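Local coordinates for protein 2-oxoglutarate-dependent dioxygenase tropC (Talaromyces stipitatus, PDB 6XJJ) that acts as an iron(II)- and 2-oxoglutarate-dependent dioxygenase in the biosynthesis of fungal tropolones, at residues Gln128-Gly133 with Phe238-His243; His152-Lys157 with Gly320-Lys325; Val263-Pro266 with Trp271-Val274. All coordinates share one frame; numbering follows the deposited sequence.

Contact 1: Gln128-Gly133 with Phe238-His243; sequences QTHQDG and FGVGDH. With FE (Fe (III) ion), chain B.
At the edge of the iron site, the ring of His130 lies against Gly241, two residues ahead of the iron ligand His243. His243, Asp245 and His302 bind the metal, the facial triad of two histidines and one carboxylate found in non-haem iron dioxygenases. The His130 ring comes from the loop between strands 121-123 and 139-144. Gly241 CA sits over one face of it, 3.8 Å from the ring centroid and offset toward the rim, a CH-pi contact. CG of His130 is turned beside its own backbone N (chi1 -70°), which brings the ring over to Gly241. His130 NE2 lies 3.3 Å from Gly241 N. Val240 and Asp242 approach the ring obliquely. Val240 CG1 stands 4.1 Å from His130 NE2, and Asp242 O is 3.6 Å from His130 ND1. His130 NE2 also has a weak hydrogen bond to Asp137, whose carboxylate accepts the N-H of Gly241 as well.

The next step toward the metal is polar. His243 ND1 donates a nearly straight bond of 2.9 Å to Gly241 O, which lies in the plane of the imidazole. His243 NE2 holds the iron at 2.2 Å. Asp242 turns its carboxylate elsewhere, into a salt bridge with Arg301.

The ND1 bond restrains rotation of the ligand ring and may polarise the imidazole. Gly241 thus meets His130 through CA and steadies His243 through its carbonyl.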
loop_
_atom_site.group_PDB
_atom_site.type_symbol
_atom_site.label_atom_id
_atom_site.label_comp_id
_atom_site.label_asym_id
_atom_site.label_seq_id
_atom_site.Cartn_x
_atom_site.Cartn_y
_atom_site.Cartn_z
ATOM N N GLN A 128 16.099 -4.475 7.859
ATOM C CA GLN A 128 16.001 -3.466 6.811
ATOM C C GLN A 128 16.584 -2.140 7.295
ATOM O O GLN A 128 16.188 -1.620 8.346
ATOM C CB GLN A 128 14.550 -3.315 6.351
ATOM C CG GLN A 128 14.135 -4.357 5.328
ATOM C CD GLN A 128 12.671 -4.245 4.957
ATOM O OE1 GLN A 128 11.813 -4.114 5.827
ATOM N NE2 GLN A 128 12.392 -4.160 3.655
ATOM N N THR A 129 17.526 -1.599 6.515
ATOM C CA THR A 129 18.233 -0.363 6.831
ATOM C C THR A 129 18.059 0.653 5.711
ATOM O O THR A 129 17.844 0.299 4.549
ATOM C CB THR A 129 19.736 -0.605 7.058
ATOM O OG1 THR A 129 20.343 -1.107 5.859
ATOM C CG2 THR A 129 19.943 -1.595 8.185
ATOM N N HIS A 130 18.185 1.927 6.079
ATOM C CA HIS A 130 17.918 3.069 5.208
ATOM C C HIS A 130 19.078 4.043 5.092
ATOM O O HIS A 130 19.323 4.572 4.006
ATOM C CB HIS A 130 16.676 3.801 5.724
ATOM C CG HIS A 130 15.408 3.028 5.538
ATOM N ND1 HIS A 130 14.768 2.933 4.320
ATOM C CD2 HIS A 130 14.687 2.276 6.402
ATOM C CE1 HIS A 130 13.689 2.181 4.451
ATOM N NE2 HIS A 130 13.619 1.768 5.704
ATOM N N GLN A 131 19.792 4.305 6.177
ATOM C CA GLN A 131 20.904 5.238 6.150
ATOM C C GLN A 131 21.936 4.755 7.154
ATOM O O GLN A 131 21.590 4.165 8.180
ATOM C CB GLN A 131 20.442 6.662 6.463
ATOM C CG GLN A 131 21.516 7.708 6.322
ATOM C CD GLN A 131 20.950 9.100 6.486
ATOM O OE1 GLN A 131 19.730 9.278 6.544
ATOM N NE2 GLN A 131 21.826 10.093 6.590
ATOM N N ASP A 132 23.208 5.001 6.843
ATOM C CA ASP A 132 24.286 4.391 7.613
ATOM C C ASP A 132 24.278 4.819 9.077
ATOM O O ASP A 132 24.578 4.004 9.960
ATOM C CB ASP A 132 25.633 4.719 6.976
ATOM C CG ASP A 132 25.890 3.913 5.723
ATOM O OD1 ASP A 132 25.149 2.938 5.478
ATOM O OD2 ASP A 132 26.851 4.234 4.995
ATOM N N GLY A 133 23.938 6.072 9.364
ATOM C CA GLY A 133 23.928 6.522 10.745
ATOM C C GLY A 133 22.905 5.834 11.636
ATOM O O GLY A 133 22.994 5.968 12.861
ATOM N N PHE A 238 13.411 3.586 13.413
ATOM C CA PHE A 238 12.003 3.822 13.149
ATOM C C PHE A 238 11.285 2.502 12.920
ATOM O O PHE A 238 11.899 1.438 12.808
ATOM C CB PHE A 238 11.735 4.730 11.935
ATOM C CG PHE A 238 12.455 6.051 11.956
ATOM C CD1 PHE A 238 13.773 6.161 12.355
ATOM C CD2 PHE A 238 11.734 7.216 11.762
ATOM C CE1 PHE A 238 14.399 7.376 12.393
ATOM C CE2 PHE A 238 12.352 8.440 11.830
ATOM C CZ PHE A 238 13.682 8.519 12.149
ATOM N N GLY A 239 9.958 2.597 12.875
ATOM C CA GLY A 239 9.134 1.510 12.400
ATOM C C GLY A 239 9.482 1.190 10.966
ATOM O O GLY A 239 9.755 0.038 10.620
ATOM N N VAL A 240 9.470 2.218 10.121
ATOM C CA VAL A 240 9.995 2.141 8.765
ATOM C C VAL A 240 10.641 3.484 8.470
ATOM O O VAL A 240 10.049 4.534 8.741
ATOM C CB VAL A 240 8.904 1.831 7.717
ATOM C CG1 VAL A 240 9.531 1.649 6.345
ATOM C CG2 VAL A 240 8.084 0.605 8.116
ATOM N N GLY A 241 11.842 3.457 7.930
ATOM C CA GLY A 241 12.576 4.680 7.707
ATOM C C GLY A 241 12.179 5.413 6.446
ATOM O O GLY A 241 11.402 4.937 5.619
ATOM N N ASP A 242 12.750 6.607 6.321
ATOM C CA ASP A 242 12.507 7.488 5.187
ATOM C C ASP A 242 12.698 6.758 3.868
ATOM O O ASP A 242 13.799 6.304 3.546
ATOM C CB ASP A 242 13.452 8.687 5.280
ATOM C CG ASP A 242 13.197 9.726 4.208
ATOM O OD1 ASP A 242 12.414 9.455 3.276
ATOM O OD2 ASP A 242 13.750 10.839 4.318
ATOM N N HIS A 243 11.615 6.656 3.101
ATOM C CA HIS A 243 11.672 6.046 1.783
ATOM C C HIS A 243 10.604 6.681 0.906
ATOM O O HIS A 243 9.747 7.438 1.374
ATOM C CB HIS A 243 11.450 4.533 1.848
ATOM C CG HIS A 243 10.055 4.148 2.220
ATOM N ND1 HIS A 243 9.567 4.249 3.505
ATOM C CD2 HIS A 243 9.038 3.670 1.469
ATOM C CE1 HIS A 243 8.312 3.840 3.530
ATOM N NE2 HIS A 243 7.965 3.490 2.306
HETATM FE FE FE B . 5.805 2.916 2.118
#

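Contact 2: His152-Lys157 with Gly320-Lys325; sequences HPDAGK and GNLNLK
Leu322 CD2 packs against the side chains of Asp154 and Lys157, and this van der Waals contact is all that joins the two segments. The methyl stands 3.8 Å from Asp154 OD2 and 4.1 Å from Lys157 CD. The Leu322 and Asp154 side chains run antiparallel alongside each other, while the Lys157 chain lies roughly perpendicular to the leucine. CG of Leu322 points away from its own backbone N (chi1 -176°), and the side chain extends toward the 152-157 loop. No hydrogen bond joins the two segments. Behind the leucine, Asn321 ND2 is tied to Ile216 O.

The charged interaction lies within residues 152-157. Lys157 NZ forms a salt bridge with Asp154 OD1 at 2.9 Å. The ammonium group meets that oxygen from above the carboxylate plane, 36° out of it. Beyond CG the lysine chain is extended, and this carries NZ back to the aspartate while CD stays beside the leucine methyl. The pair therefore offers Leu322 both a carboxylate and a methylene surface.

Hydrogen bonds shape the same loop. Asp154 N donates to His152 ND1 at 3.1 Å, with the donor close to the imidazole plane. Ala155 N bonds to His152 O at 3.2 Å, and Lys157 N bonds to Asp154 O at 3.2 Å.

The two backbone bonds close two overlapping beta turns, type I from His152 to Ala155 and type II from Asp154 to Lys157. Gly156 takes the positive phi usual at the third position of a type II turn. This is surface packing between loops, away from the iron site: the double turn, which follows strand 139-144, meets the loop leaving strand 311-318.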
loop_
_atom_site.group_PDB
_atom_site.type_symbol
_atom_site.label_atom_id
_atom_site.label_comp_id
_atom_site.label_asym_id
_atom_site.label_seq_id
_atom_site.Cartn_x
_atom_site.Cartn_y
_atom_site.Cartn_z
ATOM N N HIS A 152 3.988 -22.237 -13.624
ATOM C CA HIS A 152 3.669 -21.183 -14.571
ATOM C C HIS A 152 4.951 -20.678 -15.237
ATOM O O HIS A 152 6.034 -20.749 -14.648
ATOM C CB HIS A 152 2.968 -20.038 -13.846
ATOM C CG HIS A 152 2.345 -19.022 -14.754
ATOM N ND1 HIS A 152 3.062 -18.003 -15.343
ATOM C CD2 HIS A 152 1.062 -18.861 -15.160
ATOM C CE1 HIS A 152 2.251 -17.263 -16.080
ATOM N NE2 HIS A 152 1.032 -17.763 -15.986
ATOM N N PRO A 153 4.862 -20.176 -16.472
ATOM C CA PRO A 153 6.071 -19.625 -17.114
ATOM C C PRO A 153 6.791 -18.567 -16.292
ATOM O O PRO A 153 8.019 -18.624 -16.152
ATOM C CB PRO A 153 5.522 -19.051 -18.425
ATOM C CG PRO A 153 4.362 -19.891 -18.736
ATOM C CD PRO A 153 3.748 -20.301 -17.431
ATOM N N ASP A 154 6.062 -17.598 -15.750
ATOM C CA ASP A 154 6.665 -16.482 -15.033
ATOM C C ASP A 154 7.009 -16.808 -13.586
ATOM O O ASP A 154 7.560 -15.945 -12.894
ATOM C CB ASP A 154 5.723 -15.282 -15.079
ATOM C CG ASP A 154 5.578 -14.724 -16.476
ATOM O OD1 ASP A 154 6.427 -15.063 -17.331
ATOM O OD2 ASP A 154 4.623 -13.959 -16.725
ATOM N N ALA A 155 6.713 -18.015 -13.112
ATOM C CA ALA A 155 7.012 -18.357 -11.729
ATOM C C ALA A 155 8.516 -18.327 -11.490
ATOM O O ALA A 155 9.297 -18.889 -12.267
ATOM C CB ALA A 155 6.445 -19.733 -11.383
ATOM N N GLY A 156 8.918 -17.659 -10.408
ATOM C CA GLY A 156 10.306 -17.473 -10.061
ATOM C C GLY A 156 10.859 -16.102 -10.400
ATOM O O GLY A 156 11.828 -15.667 -9.767
ATOM N N LYS A 157 10.271 -15.415 -11.377
ATOM C CA LYS A 157 10.709 -14.076 -11.747
ATOM C C LYS A 157 10.422 -13.098 -10.607
ATOM O O LYS A 157 9.828 -13.449 -9.583
ATOM C CB LYS A 157 10.026 -13.649 -13.044
ATOM C CG LYS A 157 10.506 -14.427 -14.258
ATOM C CD LYS A 157 9.662 -14.131 -15.486
ATOM C CE LYS A 157 10.180 -14.876 -16.702
ATOM N NZ LYS A 157 9.264 -14.765 -17.867
ATOM N N GLY A 320 4.225 -1.267 -11.732
ATOM C CA GLY A 320 4.261 -1.473 -13.168
ATOM C C GLY A 320 4.359 -2.942 -13.523
ATOM O O GLY A 320 4.792 -3.785 -12.731
ATOM N N ASN A 321 3.926 -3.250 -14.742
ATOM C CA ASN A 321 3.903 -4.628 -15.187
ATOM C C ASN A 321 5.283 -5.160 -15.553
ATOM O O ASN A 321 6.252 -4.420 -15.757
ATOM C CB ASN A 321 2.931 -4.791 -16.348
ATOM C CG ASN A 321 1.638 -5.437 -15.909
ATOM O OD1 ASN A 321 1.645 -6.261 -14.992
ATOM N ND2 ASN A 321 0.527 -5.050 -16.510
ATOM N N LEU A 322 5.342 -6.494 -15.611
ATOM C CA LEU A 322 6.563 -7.236 -15.886
ATOM C C LEU A 322 7.016 -7.066 -17.329
ATOM O O LEU A 322 8.176 -7.352 -17.642
ATOM C CB LEU A 322 6.322 -8.719 -15.580
ATOM C CG LEU A 322 7.461 -9.733 -15.682
ATOM C CD1 LEU A 322 8.472 -9.496 -14.571
ATOM C CD2 LEU A 322 6.910 -11.153 -15.630
ATOM N N ASN A 323 6.118 -6.618 -18.212
ATOM C CA ASN A 323 6.422 -6.381 -19.614
ATOM C C ASN A 323 6.219 -4.939 -20.055
ATOM O O ASN A 323 6.653 -4.585 -21.157
ATOM C CB ASN A 323 5.544 -7.271 -20.511
ATOM C CG ASN A 323 5.873 -8.748 -20.383
ATOM O OD1 ASN A 323 4.996 -9.563 -20.092
ATOM N ND2 ASN A 323 7.121 -9.108 -20.659
ATOM N N LEU A 324 5.587 -4.099 -19.238
ATOM C CA LEU A 324 5.035 -2.836 -19.707
ATOM C C LEU A 324 6.101 -1.751 -19.604
ATOM O O LEU A 324 6.560 -1.426 -18.501
ATOM C CB LEU A 324 3.800 -2.466 -18.884
ATOM C CG LEU A 324 2.934 -1.314 -19.387
ATOM C CD1 LEU A 324 2.249 -1.721 -20.685
ATOM C CD2 LEU A 324 1.909 -0.915 -18.343
ATOM N N LYS A 325 6.500 -1.202 -20.751
ATOM C CA LYS A 325 7.509 -0.146 -20.801
ATOM C C LYS A 325 6.796 1.185 -20.599
ATOM O O LYS A 325 6.160 1.714 -21.510
ATOM C CB LYS A 325 8.280 -0.220 -22.114
ATOM C CG LYS A 325 8.908 -1.596 -22.312
ATOM C CD LYS A 325 9.927 -1.909 -21.221
ATOM C CE LYS A 325 10.304 -3.370 -21.199
ATOM N NZ LYS A 325 11.212 -3.667 -20.061
#

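Contact 3: Val263-Pro266 with Trp271-Val274; sequences VWYP and WIPV
Val263 CG2 and Val274 CG2 meet at 3.6 Å on the buried side of a beta hairpin. Further along that side, Ile272 CD1 packs against Tyr265 CB, also at 3.6 Å. CG1 of Ile272 lies beside its own backbone N (chi1 -50°), and CD1 extends from it toward the tyrosine. The near end of the Tyr265 ring still borders Ile272 CD1, and its far end leads away; the ring also meets that of Tyr73.

The two tryptophans occupy the other face of the hairpin. The edge of the Trp264 six-membered ring is directed at the face of the Trp271 five-membered ring, with the planes at 65°. This is an edge-to-face pair with centroids 4.8 Å apart. Trp264 CE3 does most of the touching. Trp264 CB also lies almost straight over the Trp271 six-membered ring, 4.0 Å from its centroid, so one indole face receives both a ring edge and a CH-pi contact.

The polar edge is backbone. Val263 and Ile272 form an antiparallel hydrogen-bonded pair: Val263 N donates to Ile272 O at 2.7 Å, and Ile272 N donates to Val263 O at 2.6 Å. Val263 O is approached by Trp271 CA as well, at 3.2 Å. Trp264 and Trp271 make the adjacent non-hydrogen-bonded pair.

Arg301 and Arg303 add cation-pi contacts to Trp264 and Trp271, respectively. Strand 261-265 is the middle of a three-stranded antiparallel sheet, between strands 270-273 and 302-304. The last of these begins with the iron ligand His302. On the valine side, Phe75 of strand 75-79 packs against Val263 and Val274.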
loop_
_atom_site.group_PDB
_atom_site.type_symbol
_atom_site.label_atom_id
_atom_site.label_comp_id
_atom_site.label_asym_id
_atom_site.label_seq_id
_atom_site.Cartn_x
_atom_site.Cartn_y
_atom_site.Cartn_z
ATOM N N VAL A 263 4.708 12.277 6.642
ATOM C CA VAL A 263 4.999 12.520 5.233
ATOM C C VAL A 263 5.789 13.817 5.119
ATOM O O VAL A 263 5.441 14.818 5.753
ATOM C CB VAL A 263 3.700 12.602 4.398
ATOM C CG1 VAL A 263 3.973 13.026 2.955
ATOM C CG2 VAL A 263 2.953 11.264 4.420
ATOM N N TRP A 264 6.837 13.803 4.301
ATOM C CA TRP A 264 7.680 14.979 4.127
ATOM C C TRP A 264 7.082 15.901 3.069
ATOM O O TRP A 264 6.850 15.482 1.931
ATOM C CB TRP A 264 9.100 14.570 3.729
ATOM C CG TRP A 264 9.996 15.753 3.433
ATOM C CD1 TRP A 264 10.345 16.227 2.198
ATOM C CD2 TRP A 264 10.653 16.602 4.385
ATOM N NE1 TRP A 264 11.173 17.314 2.322
ATOM C CE2 TRP A 264 11.379 17.565 3.653
ATOM C CE3 TRP A 264 10.699 16.642 5.782
ATOM C CZ2 TRP A 264 12.137 18.557 4.271
ATOM C CZ3 TRP A 264 11.456 17.630 6.392
ATOM C CH2 TRP A 264 12.164 18.573 5.637
ATOM N N TYR A 265 6.860 17.162 3.443
ATOM C CA TYR A 265 6.293 18.175 2.548
ATOM C C TYR A 265 7.333 19.261 2.294
ATOM O O TYR A 265 7.599 20.089 3.183
ATOM C CB TYR A 265 5.016 18.755 3.159
ATOM C CG TYR A 265 4.310 19.813 2.342
ATOM C CD1 TYR A 265 3.829 19.524 1.072
ATOM C CD2 TYR A 265 4.021 21.059 2.880
ATOM C CE1 TYR A 265 3.161 20.472 0.327
ATOM C CE2 TYR A 265 3.340 22.015 2.146
ATOM C CZ TYR A 265 2.907 21.710 0.868
ATOM O OH TYR A 265 2.230 22.645 0.122
ATOM N N PRO A 266 7.954 19.296 1.117
ATOM C CA PRO A 266 9.117 20.175 0.906
ATOM C C PRO A 266 8.802 21.646 1.135
ATOM O O PRO A 266 9.596 22.351 1.776
ATOM C CB PRO A 266 9.495 19.906 -0.558
ATOM C CG PRO A 266 9.051 18.519 -0.794
ATOM C CD PRO A 266 7.807 18.320 0.023
ATOM N N TRP A 271 7.617 17.340 8.347
ATOM C CA TRP A 271 6.906 16.070 8.268
ATOM C C TRP A 271 5.469 16.273 8.736
ATOM O O TRP A 271 5.241 16.751 9.851
ATOM C CB TRP A 271 7.589 15.015 9.136
ATOM C CG TRP A 271 8.960 14.638 8.677
ATOM C CD1 TRP A 271 10.123 15.263 9.006
ATOM C CD2 TRP A 271 9.321 13.530 7.842
ATOM N NE1 TRP A 271 11.186 14.629 8.417
ATOM C CE2 TRP A 271 10.724 13.560 7.696
ATOM C CE3 TRP A 271 8.598 12.520 7.202
ATOM C CZ2 TRP A 271 11.418 12.623 6.932
ATOM C CZ3 TRP A 271 9.291 11.588 6.440
ATOM C CH2 TRP A 271 10.685 11.645 6.314
ATOM N N ILE A 272 4.505 15.911 7.892
ATOM C CA ILE A 272 3.094 16.054 8.255
ATOM C C ILE A 272 2.623 14.709 8.792
ATOM O O ILE A 272 2.951 13.672 8.197
ATOM C CB ILE A 272 2.210 16.456 7.067
ATOM C CG1 ILE A 272 2.775 17.659 6.325
ATOM C CG2 ILE A 272 0.824 16.833 7.586
ATOM C CD1 ILE A 272 2.072 17.906 4.997
ATOM N N PRO A 273 1.845 14.657 9.867
ATOM C CA PRO A 273 1.246 13.381 10.255
ATOM C C PRO A 273 0.108 13.018 9.323
ATOM O O PRO A 273 -0.562 13.875 8.739
ATOM C CB PRO A 273 0.741 13.643 11.678
ATOM C CG PRO A 273 0.440 15.082 11.696
ATOM C CD PRO A 273 1.459 15.737 10.793
ATOM N N VAL A 274 -0.091 11.711 9.160
ATOM C CA VAL A 274 -1.245 11.183 8.450
ATOM C C VAL A 274 -2.243 10.703 9.504
ATOM O O VAL A 274 -1.994 9.672 10.148
ATOM C CB VAL A 274 -0.861 10.048 7.495
ATOM C CG1 VAL A 274 -2.101 9.503 6.807
ATOM C CG2 VAL A 274 0.132 10.543 6.468
#

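How the contacts relate
Contact 3 is largely buried, whereas contacts 1 and 2 lie at the surface. Contact 3 joins neighbouring strands through backbone bonds and aromatic packing. Contacts 1 and 2 bring a loop of the N-terminal family region to a distant part of the chain, with few atoms touching. Contact 1 is the one that holds an iron ligand. It touches contact 3, where Asp242 OD2 lies 3.7 Å from Trp271 CH2, and Arg301 serves both: it forms a salt bridge with Asp242 and a cation-pi contact with Trp264. Contact 2 stands apart, its centre about 34 Å from that of contact 3, on the opposite side of the chain's centre. Its salt bridge stays within one loop.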